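BT_4661 (Bacteroides thetaiotaomicron, PDB 4AK2) binds heparin and heparan sulphate at the cell surface through this ligand-binding domain, as a SusE-like protein of the heparin utilisation locus, probably for their use as nutrients. Local coordinates at residues G90-T95 with V111-S116. Numbering follows the deposited sequence.
Sequences GMVMVT and VFFHFS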
# COMPACT_ATOMS: atom_id res chain seq x y z
N GLY A 90 7.08 1.53 2.00
CA GLY A 90 7.56 2.09 0.74
C GLY A 90 7.00 1.29 -0.42
O GLY A 90 6.44 0.16 -0.25
N MET A 91 7.16 1.79 -1.63
CA MET A 91 6.61 1.18 -2.84
C MET A 91 7.58 1.46 -4.00
O MET A 91 8.03 2.62 -4.14
CB MET A 91 5.24 1.78 -3.13
CG MET A 91 4.63 1.33 -4.45
SD MET A 91 3.18 2.35 -4.80
CE MET A 91 2.66 1.58 -6.33
N VAL A 92 7.88 0.46 -4.80
CA VAL A 92 8.61 0.60 -6.04
C VAL A 92 7.76 0.05 -7.19
O VAL A 92 6.88 -0.81 -6.97
CB VAL A 92 10.01 -0.07 -6.04
CG1 VAL A 92 10.86 0.41 -4.86
CG2 VAL A 92 9.88 -1.58 -5.99
N MET A 93 8.00 0.48 -8.41
CA MET A 93 7.51 -0.18 -9.61
C MET A 93 8.68 -0.87 -10.30
O MET A 93 9.70 -0.21 -10.61
CB MET A 93 6.85 0.83 -10.56
CG MET A 93 5.53 1.39 -10.07
SD MET A 93 4.18 0.16 -9.89
CE MET A 93 4.08 -0.38 -11.59
N VAL A 94 8.55 -2.19 -10.50
CA VAL A 94 9.53 -2.99 -11.23
C VAL A 94 9.08 -3.19 -12.64
O VAL A 94 7.89 -3.53 -12.85
CB VAL A 94 9.80 -4.33 -10.55
CG1 VAL A 94 10.74 -5.18 -11.40
CG2 VAL A 94 10.36 -4.08 -9.17
N THR A 95 9.98 -2.90 -13.59
CA THR A 95 9.67 -3.22 -15.00
C THR A 95 10.61 -4.31 -15.47
O THR A 95 11.82 -4.22 -15.25
CB THR A 95 9.81 -1.96 -15.88
OG1 THR A 95 8.90 -0.98 -15.40
CG2 THR A 95 9.47 -2.24 -17.33
N VAL A 111 6.13 -3.50 -6.10
CA VAL A 111 6.64 -4.25 -4.98
C VAL A 111 6.59 -3.35 -3.76
O VAL A 111 7.03 -2.17 -3.85
CB VAL A 111 8.05 -4.84 -5.22
CG1 VAL A 111 8.54 -5.63 -4.00
CG2 VAL A 111 8.08 -5.66 -6.50
N PHE A 112 6.14 -3.83 -2.62
CA PHE A 112 5.93 -3.06 -1.44
C PHE A 112 6.83 -3.50 -0.31
O PHE A 112 7.22 -4.67 -0.21
CB PHE A 112 4.48 -3.19 -1.01
CG PHE A 112 3.48 -2.72 -2.03
CD1 PHE A 112 2.98 -3.61 -2.99
CD2 PHE A 112 2.93 -1.44 -2.00
CE1 PHE A 112 2.02 -3.22 -3.90
CE2 PHE A 112 1.98 -1.04 -2.93
CZ PHE A 112 1.47 -1.96 -3.87
N PHE A 113 7.13 -2.54 0.57
CA PHE A 113 8.00 -2.75 1.73
C PHE A 113 7.41 -2.16 2.97
O PHE A 113 6.80 -1.11 2.92
CB PHE A 113 9.40 -2.13 1.48
CG PHE A 113 10.13 -2.79 0.37
CD1 PHE A 113 9.92 -2.39 -0.95
CD2 PHE A 113 11.04 -3.82 0.63
CE1 PHE A 113 10.58 -3.05 -2.03
CE2 PHE A 113 11.70 -4.48 -0.42
CZ PHE A 113 11.49 -4.08 -1.75
N HIS A 114 7.61 -2.85 4.10
CA HIS A 114 7.21 -2.30 5.41
C HIS A 114 8.35 -2.42 6.35
O HIS A 114 8.89 -3.52 6.58
CB HIS A 114 6.03 -3.10 6.00
CG HIS A 114 5.63 -2.61 7.40
ND1 HIS A 114 5.54 -3.42 8.48
CD2 HIS A 114 5.34 -1.32 7.85
CE1 HIS A 114 5.17 -2.70 9.56
NE2 HIS A 114 5.07 -1.41 9.18
N PHE A 115 8.79 -1.30 6.92
CA PHE A 115 9.86 -1.28 7.93
C PHE A 115 9.13 -1.24 9.27
O PHE A 115 8.64 -0.19 9.69
CB PHE A 115 10.81 -0.12 7.71
CG PHE A 115 12.14 -0.21 8.44
CD1 PHE A 115 12.42 -1.19 9.43
CD2 PHE A 115 13.13 0.70 8.11
CE1 PHE A 115 13.67 -1.25 10.05
CE2 PHE A 115 14.38 0.67 8.74
CZ PHE A 115 14.64 -0.31 9.70
N SER A 116 9.04 -2.38 9.95
CA SER A 116 8.30 -2.45 11.20
C SER A 116 9.09 -1.85 12.36
O SER A 116 10.30 -1.62 12.24
CB SER A 116 7.91 -3.89 11.52
OG SER A 116 6.90 -3.84 12.51
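G90 and V92 pair with F113 and V111 in an antiparallel β-hairpin that forms the two middle strands of a four-stranded mixed sheet. Two hydrogen-bonded pairs, G90–F113 and V92–V111, flank the non-hydrogen-bonded pair M91–F112. The straightest bond runs from V92 N to V111 O (2.9 Å, 175° at the hydrogen), while G90 and F113 are joined reciprocally, G90 N to F113 O and F113 N to G90 O. Weaker CA-H...O contacts add to the pairing, F112 CA facing G90 O and M91 CA facing V111 O.

On the face shared by M91 and F112, the two side chains run side by side, M91 CG 3.9 Å from F112 CE2. In the conformer described, with CG anti to the backbone N (chi1 174°), M91 SD lies obliquely beside the ring, 5.1 Å from the F112 centroid, a Met-aromatic contact that a second M91 conformer makes less certain. F273 meets the same ring. An alanine in place of F112 would probably leave the M91 side chain without its ring neighbour and open a gap beside F273.

The other face mixes valines with the F113 ring, backed by I79 and I81, with F28 beside V111 and F113. Here V92 CG2 lies 3.8 Å from V111 CB and reaches the edge of the F113 ring, while V94 CG2 touches V111 CG2 at 3.9 Å.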